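PDB 1OSD: hypothetical protein MerP from Cupriavidus metallidurans, which probably binds mercuric ions in the periplasm as part of bacterial mercury resistance, being a small protein of the heavy-metal-associated domain family. Local coordinates for residues Ala1-Thr6 and Val45-Ala50; Thr20-Ile25 and Ser32-Thr37. All coordinates share one frame; numbering follows the deposited sequence. Where two conformers were deposited one is given.

Contact 1: residues Ala1-Thr6 and Val45-Ala50; sequences ATQTVT and VTFDDA
The terminal amine of Ala1 is gripped by two carboxylates, forming salt bridges with Asp49 OD2 (2.7 Å from Ala1 N) and Asp48 OD2 (3.2 Å from Ala1 N). It comes in above both carboxylate planes. Asp48 OD2 also takes the N-H of Ala50 on its opposite face, closing an Asx turn that bends the chain at the strand end. The backbone N-H of Asp49 donates to Ala1 O (174° at the hydrogen) from above the carbonyl plane.

Further along, 2-6 and 45-48 pair as antiparallel strands of the ferredoxin-like sheet, with Gln3-Phe47 and Val5-Val45 as hydrogen-bonded pairs. Thr4 and Thr46, a non-hydrogen-bonded pair, join their hydroxyls instead, OG1 to OG1 at 2.7 Å. On the other side of the sheet Gln3 CB sits over one face of the Phe47 ring, 3.9 Å from its centroid, a CH-pi contact offset toward the rim. Val5 CG1 meets the ring edge at CE2 (3.7 Å), having been placed between the backbone N and carbonyl carbon (chi1 67°). Leu57 of helix 54-63 packs on Val5, Val45 and Phe47. Two acidic groups around one amine would probably stabilise its protonated form and tie the N-terminus to the turn.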
ATOM      1  N   ALA A   1       4.227  -6.606 -16.216  1.00 42.77           N
ATOM      2  CA  ALA A   1       2.752  -6.600 -16.243  1.00 42.40           C
ATOM      3  C   ALA A   1       2.029  -5.843 -15.116  1.00 43.36           C
ATOM      4  O   ALA A   1       2.365  -6.019 -13.925  1.00 39.52           O
ATOM      5  CB  ALA A   1       2.227  -8.102 -16.247  1.00 41.98           C
ATOM      6  N   THR A   2       0.901  -5.171 -15.519  1.00 42.77           N
ATOM      7  CA  THR A   2       0.047  -4.471 -14.623  1.00 42.65           C
ATOM      8  C   THR A   2      -0.691  -5.431 -13.671  1.00 41.26           C
ATOM      9  O   THR A   2      -1.337  -6.392 -14.090  1.00 41.60           O
ATOM     10  CB  THR A   2      -0.936  -3.591 -15.381  1.00 43.87           C
ATOM     11  OG1 THR A   2      -0.198  -2.710 -16.255  1.00 46.13           O
ATOM     12  CG2 THR A   2      -1.659  -2.639 -14.432  1.00 43.28           C
ATOM     13  N   GLN A   3      -0.568  -5.129 -12.407  1.00 39.32           N
ATOM     14  CA  GLN A   3      -1.173  -5.908 -11.337  1.00 39.03           C
ATOM     15  C   GLN A   3      -1.922  -5.017 -10.395  1.00 37.86           C
ATOM     16  O   GLN A   3      -1.560  -3.832 -10.254  1.00 36.41           O
ATOM     17  CB  GLN A   3      -0.127  -6.633 -10.502  1.00 40.84           C
ATOM     18  CG  GLN A   3       0.503  -7.870 -10.979  1.00 44.45           C
ATOM     19  CD  GLN A   3      -0.426  -8.822 -11.684  1.00 52.75           C
ATOM     20  OE1 GLN A   3      -0.137  -9.214 -12.803  1.00 58.71           O
ATOM     21  NE2 GLN A   3      -1.495  -9.244 -11.015  1.00 58.22           N
ATOM     22  N   THR A   4      -2.972  -5.580  -9.776  1.00 37.25           N
ATOM     23  CA  THR A   4      -3.729  -4.934  -8.752  1.00 38.05           C
ATOM     24  C   THR A   4      -3.785  -5.818  -7.504  1.00 39.08           C
ATOM     25  O   THR A   4      -4.214  -6.951  -7.524  1.00 40.31           O
ATOM     26  CB  THR A   4      -5.089  -4.430  -9.222  1.00 38.09           C
ATOM     27  OG1 THR A   4      -4.921  -3.207  -9.988  1.00 41.21           O
ATOM     28  CG2 THR A   4      -5.790  -3.815  -8.070  1.00 38.74           C
ATOM     29  N   VAL A   5      -3.338  -5.256  -6.396  1.00 38.50           N
ATOM     30  CA  VAL A   5      -3.313  -5.943  -5.116  1.00 35.84           C
ATOM     31  C   VAL A   5      -3.954  -5.067  -4.047  1.00 36.73           C
ATOM     32  O   VAL A   5      -3.801  -3.848  -4.040  1.00 38.25           O
ATOM     33  CB  VAL A   5      -1.887  -6.319  -4.740  1.00 34.73           C
ATOM     34  CG1 VAL A   5      -1.025  -5.091  -4.447  1.00 35.97           C
ATOM     35  CG2 VAL A   5      -1.857  -7.355  -3.550  1.00 38.60           C
ATOM     36  N   THR A   6      -4.700  -5.717  -3.152  1.00 37.46           N
ATOM     37  CA  THR A   6      -5.239  -5.139  -1.971  1.00 37.71           C
ATOM     38  C   THR A   6      -4.464  -5.539  -0.721  1.00 37.16           C
ATOM     39  O   THR A   6      -4.300  -6.718  -0.387  1.00 34.58           O
ATOM     40  CB  THR A   6      -6.749  -5.496  -1.770  1.00 37.21           C
ATOM     41  OG1 THR A   6      -7.503  -5.029  -2.873  1.00 40.32           O
ATOM     42  CG2 THR A   6      -7.309  -4.744  -0.578  1.00 40.18           C
ATOM     43  N   VAL A  45      -3.476  -1.170  -4.697  1.00 38.83           N
ATOM     44  CA  VAL A  45      -2.291  -0.674  -5.399  1.00 37.62           C
ATOM     45  C   VAL A  45      -2.239  -1.322  -6.723  1.00 38.41           C
ATOM     46  O   VAL A  45      -2.293  -2.544  -6.834  1.00 39.36           O
ATOM     47  CB  VAL A  45      -1.000  -1.057  -4.664  1.00 38.33           C
ATOM     48  CG1 VAL A  45       0.232  -0.427  -5.348  1.00 39.39           C
ATOM     49  CG2 VAL A  45      -1.082  -0.760  -3.197  1.00 40.19           C
ATOM     50  N   THR A  46      -2.185  -0.480  -7.751  1.00 38.22           N
ATOM     51  CA  THR A  46      -2.012  -0.901  -9.146  1.00 36.81           C
ATOM     52  C   THR A  46      -0.539  -0.571  -9.541  1.00 36.79           C
ATOM     53  O   THR A  46      -0.029   0.535  -9.330  1.00 32.82           O
ATOM     54  CB  THR A  46      -2.931  -0.151 -10.065  1.00 36.37           C
ATOM     55  OG1 THR A  46      -4.288  -0.542  -9.842  1.00 36.93           O
ATOM     56  CG2 THR A  46      -2.630  -0.516 -11.539  1.00 37.04           C
ATOM     57  N   PHE A  47       0.135  -1.582 -10.029  1.00 35.63           N
ATOM     58  CA  PHE A  47       1.568  -1.449 -10.210  1.00 36.80           C
ATOM     59  C   PHE A  47       2.075  -2.374 -11.322  1.00 35.94           C
ATOM     60  O   PHE A  47       1.399  -3.382 -11.750  1.00 34.03           O
ATOM     61  CB  PHE A  47       2.297  -1.774  -8.874  1.00 35.70           C
ATOM     62  CG  PHE A  47       2.261  -3.250  -8.505  1.00 35.45           C
ATOM     63  CD1 PHE A  47       3.272  -4.106  -8.924  1.00 31.67           C
ATOM     64  CD2 PHE A  47       1.207  -3.796  -7.696  1.00 34.66           C
ATOM     65  CE1 PHE A  47       3.268  -5.494  -8.592  1.00 28.40           C
ATOM     66  CE2 PHE A  47       1.160  -5.214  -7.422  1.00 34.35           C
ATOM     67  CZ  PHE A  47       2.229  -6.053  -7.866  1.00 33.90           C
ATOM     68  N   ASP A  48       3.319  -2.072 -11.741  1.00 37.31           N
ATOM     69  CA  ASP A  48       3.968  -2.905 -12.729  1.00 36.30           C
ATOM     70  C   ASP A  48       4.931  -3.901 -12.135  1.00 37.58           C
ATOM     71  O   ASP A  48       5.914  -3.484 -11.545  1.00 38.01           O
ATOM     72  CB  ASP A  48       4.592  -1.968 -13.726  1.00 36.95           C
ATOM     73  CG  ASP A  48       5.178  -2.680 -14.905  1.00 31.55           C
ATOM     74  OD1 ASP A  48       5.669  -1.949 -15.851  1.00 36.18           O
ATOM     75  OD2 ASP A  48       5.354  -3.910 -14.968  1.00 33.49           O
ATOM     76  N   ASP A  49       4.615  -5.196 -12.271  1.00 36.84           N
ATOM     77  CA  ASP A  49       5.286  -6.290 -11.606  1.00 38.46           C
ATOM     78  C   ASP A  49       6.667  -6.636 -12.187  1.00 37.76           C
ATOM     79  O   ASP A  49       7.428  -7.405 -11.582  1.00 35.53           O
ATOM     80  CB  ASP A  49       4.445  -7.507 -11.519  1.00 39.33           C
ATOM     81  CG  ASP A  49       4.293  -8.244 -12.853  1.00 41.43           C
ATOM     82  OD1 ASP A  49       3.494  -9.168 -12.829  1.00 36.13           O
ATOM     83  OD2 ASP A  49       4.874  -7.998 -13.950  1.00 44.35           O
ATOM     84  N   ALA A  50       6.981  -5.975 -13.315  1.00 36.08           N
ATOM     85  CA  ALA A  50       8.291  -5.924 -13.847  1.00 37.03           C
ATOM     86  C   ALA A  50       9.156  -4.911 -13.167  1.00 37.38           C
ATOM     87  O   ALA A  50      10.380  -4.962 -13.394  1.00 39.78           O
ATOM     88  CB  ALA A  50       8.245  -5.514 -15.334  1.00 38.57           C
TER

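Contact 2: residues Thr20-Ile25 and Ser32-Thr37; sequences TVKKAI and SKVDVT
Helix 20-25 runs nearly antiparallel to strand 32-37, at 163° with the axes 8.2 Å apart at closest approach, and the strand brings Val34 and Val36 up against the helix. This is helix-on-sheet packing of the ferredoxin-like beta-alpha-beta-beta-alpha-beta fold. Helix 17-26, held here on edge strand 31-37, starts at Cys17, disulfide-bonded to Cys14 in this oxidized form; as in relatives, this CxxC pair probably binds the metal when reduced.

Val34 makes the main apolar contact: chi1 -175° turns CG1 anti to the backbone N and sets CG2 against Ile25 CG2, at 3.5 Å in the conformer given. Ile25 was modelled in two, so this detail is less certain. Ile25 reaches on to Val45 of the next strand and to Leu57 and Thr61 of helix 54-63, so the contact merges with the core between helices and sheet. Val36 CG1 lies more loosely beside Val21 CG1; Val21 also touches Tyr66.

Lys22 CB lies 4.0 Å from Val36 CG1, and its chain runs on beside Val34, extended through three torsions; the placement of its end is doubtful. The modelled separation of Lys22 NZ from Val34 O, 2.4 Å, is too short to be taken literally as a hydrogen-bond length.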
ATOM      1  N   THR A  20      -0.630   8.826   4.916  1.00 34.57           N
ATOM      2  CA  THR A  20       0.689   8.417   5.247  1.00 35.07           C
ATOM      3  C   THR A  20       1.010   7.214   4.393  1.00 34.56           C
ATOM      4  O   THR A  20       2.120   7.111   3.847  1.00 36.55           O
ATOM      5  CB  THR A  20       0.877   8.141   6.744  1.00 34.35           C
ATOM      6  OG1 THR A  20       0.788   9.351   7.526  1.00 31.40           O
ATOM      7  CG2 THR A  20       2.341   7.585   7.004  1.00 36.19           C
ATOM      8  N   VAL A  21       0.064   6.313   4.282  1.00 35.20           N
ATOM      9  CA  VAL A  21       0.246   5.001   3.625  1.00 34.81           C
ATOM     10  C   VAL A  21       0.275   5.199   2.120  1.00 36.17           C
ATOM     11  O   VAL A  21       1.177   4.722   1.451  1.00 37.46           O
ATOM     12  CB  VAL A  21      -0.789   3.948   4.066  1.00 34.72           C
ATOM     13  CG1 VAL A  21      -0.742   2.587   3.033  1.00 34.93           C
ATOM     14  CG2 VAL A  21      -0.724   3.607   5.652  1.00 36.34           C
ATOM     15  N   LYS A  22      -0.661   6.010   1.616  1.00 35.56           N
ATOM     16  CA  LYS A  22      -0.812   6.309   0.277  1.00 33.03           C
ATOM     17  C   LYS A  22       0.523   6.903  -0.194  1.00 35.17           C
ATOM     18  O   LYS A  22       1.074   6.424  -1.182  1.00 38.37           O
ATOM     19  CB  LYS A  22      -1.955   7.299   0.076  1.00 32.97           C
ATOM     20  CG  LYS A  22      -2.235   7.679  -1.440  1.00 33.89           C
ATOM     21  CD  LYS A  22      -3.546   8.496  -1.502  1.00 40.31           C
ATOM     22  CE  LYS A  22      -4.388   8.472  -2.736  1.00 44.48           C
ATOM     23  NZ  LYS A  22      -3.753   8.086  -4.048  1.00 45.88           N
ATOM     24  N   LYS A  23       1.015   7.953   0.452  1.00 35.77           N
ATOM     25  CA  LYS A  23       2.290   8.569   0.093  1.00 38.13           C
ATOM     26  C   LYS A  23       3.437   7.548   0.007  1.00 38.57           C
ATOM     27  O   LYS A  23       4.128   7.443  -1.032  1.00 35.96           O
ATOM     28  CB  LYS A  23       2.708   9.668   1.090  1.00 37.17           C
ATOM     29  CG  LYS A  23       1.796  10.877   1.007  1.00 43.64           C
ATOM     30  CD  LYS A  23       2.379  12.209   1.555  1.00 50.44           C
ATOM     31  CE  LYS A  23       1.246  13.361   1.563  1.00 52.36           C
ATOM     32  NZ  LYS A  23       1.420  14.336   2.697  1.00 54.00           N
ATOM     33  N   ALA A  24       3.623   6.792   1.107  1.00 35.91           N
ATOM     34  CA  ALA A  24       4.649   5.744   1.104  1.00 35.97           C
ATOM     35  C   ALA A  24       4.576   4.783  -0.047  1.00 35.28           C
ATOM     36  O   ALA A  24       5.604   4.551  -0.747  1.00 38.68           O
ATOM     37  CB  ALA A  24       4.706   5.002   2.486  1.00 36.15           C
ATOM     38  N   ILE A  25       3.389   4.367  -0.469  1.00 34.70           N
ATOM     39  CA  ILE A  25       3.337   3.438  -1.608  1.00 34.46           C
ATOM     40  C   ILE A  25       3.602   4.108  -2.937  1.00 34.42           C
ATOM     41  O   ILE A  25       4.305   3.609  -3.797  1.00 30.17           O
ATOM     42  CB  ILE A  25       2.002   2.646  -1.576  0.50 34.22           C
ATOM     43  CG1 ILE A  25       1.972   1.875  -0.259  0.50 34.22           C
ATOM     44  CG2 ILE A  25       1.934   1.597  -2.709  0.50 33.98           C
ATOM     45  CD1 ILE A  25       0.634   1.262   0.060  0.50 36.39           C
ATOM     46  N   SER A  32       1.386   2.798 -10.144  1.00 39.93           N
ATOM     47  CA  SER A  32       0.454   3.630 -10.946  1.00 41.26           C
ATOM     48  C   SER A  32      -0.647   4.333 -10.197  1.00 40.90           C
ATOM     49  O   SER A  32      -1.119   5.400 -10.640  1.00 40.83           O
ATOM     50  CB  SER A  32      -0.244   2.739 -11.968  1.00 39.48           C
ATOM     51  OG  SER A  32       0.804   2.414 -12.772  1.00 47.71           O
ATOM     52  N   LYS A  33      -1.146   3.677  -9.177  1.00 39.03           N
ATOM     53  CA  LYS A  33      -2.365   4.137  -8.509  1.00 41.25           C
ATOM     54  C   LYS A  33      -2.414   3.469  -7.143  1.00 40.75           C
ATOM     55  O   LYS A  33      -2.108   2.256  -7.031  1.00 41.52           O
ATOM     56  CB  LYS A  33      -3.606   3.750  -9.321  1.00 41.75           C
ATOM     57  CG  LYS A  33      -4.882   4.517  -8.965  1.00 43.83           C
ATOM     58  CD  LYS A  33      -6.114   3.931  -9.711  1.00 49.96           C
ATOM     59  CE  LYS A  33      -7.504   4.488  -9.203  1.00 55.56           C
ATOM     60  NZ  LYS A  33      -7.740   5.986  -9.308  1.00 60.17           N
ATOM     61  N   VAL A  34      -2.698   4.292  -6.138  1.00 39.58           N
ATOM     62  CA  VAL A  34      -2.982   3.874  -4.789  1.00 39.77           C
ATOM     63  C   VAL A  34      -4.252   4.555  -4.231  1.00 39.84           C
ATOM     64  O   VAL A  34      -4.405   5.818  -4.211  1.00 40.50           O
ATOM     65  CB  VAL A  34      -1.857   4.123  -3.880  1.00 38.79           C
ATOM     66  CG1 VAL A  34      -2.183   3.552  -2.521  1.00 35.81           C
ATOM     67  CG2 VAL A  34      -0.614   3.379  -4.356  1.00 42.87           C
ATOM     68  N   ASP A  35      -5.208   3.722  -3.817  1.00 38.64           N
ATOM     69  CA  ASP A  35      -6.358   4.267  -3.097  1.00 37.05           C
ATOM     70  C   ASP A  35      -6.453   3.582  -1.747  1.00 35.29           C
ATOM     71  O   ASP A  35      -6.407   2.330  -1.656  1.00 34.54           O
ATOM     72  CB  ASP A  35      -7.608   3.987  -3.892  1.00 38.13           C
ATOM     73  CG  ASP A  35      -7.690   4.838  -5.145  1.00 40.45           C
ATOM     74  OD1 ASP A  35      -8.182   4.302  -6.150  1.00 41.84           O
ATOM     75  OD2 ASP A  35      -7.330   6.043  -5.190  1.00 42.63           O
ATOM     76  N   VAL A  36      -6.678   4.385  -0.724  1.00 34.46           N
ATOM     77  CA  VAL A  36      -6.706   3.901   0.653  1.00 33.92           C
ATOM     78  C   VAL A  36      -8.075   4.082   1.222  1.00 33.70           C
ATOM     79  O   VAL A  36      -8.705   5.106   0.966  1.00 35.44           O
ATOM     80  CB  VAL A  36      -5.743   4.613   1.524  1.00 33.79           C
ATOM     81  CG1 VAL A  36      -4.320   4.212   1.183  1.00 38.39           C
ATOM     82  CG2 VAL A  36      -5.943   6.212   1.354  1.00 39.16           C
ATOM     83  N   THR A  37      -8.437   3.199   2.115  1.00 34.22           N
ATOM     84  CA  THR A  37      -9.739   3.239   2.827  1.00 35.24           C
ATOM     85  C   THR A  37      -9.583   3.059   4.287  1.00 35.31           C
ATOM     86  O   THR A  37      -9.098   2.014   4.800  1.00 32.96           O
ATOM     87  CB  THR A  37     -10.756   2.225   2.231  1.00 34.93           C
ATOM     88  OG1 THR A  37     -10.931   2.557   0.840  1.00 34.75           O
ATOM     89  CG2 THR A  37     -12.113   2.423   2.895  1.00 37.16           C
TER

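In the fold
Contact 1 lies mainly at the surface, pairing the two central strands 2-8 and 42-48 and holding the N-terminus, whereas contact 2 is partly buried and seats helix 17-26 on the edge strand 31-37. Strands 42-48 and 31-37 are neighbours in one sheet: backbone bonds from Thr46 to Ser32 and Lys33, across a classic beta bulge, link the contacts directly. In the given conformer of Ile25, Val45 CG1 also packs on its CG2, joining their apolar sides. Contact 1 combines backbone pairing and charges with threonine hydroxyls on one face and Val5, Val45 and Phe47 on the other, while contact 2 is mostly aliphatic with a lysine at its border. Within the sequence, contact 2 falls between the two strands of contact 1.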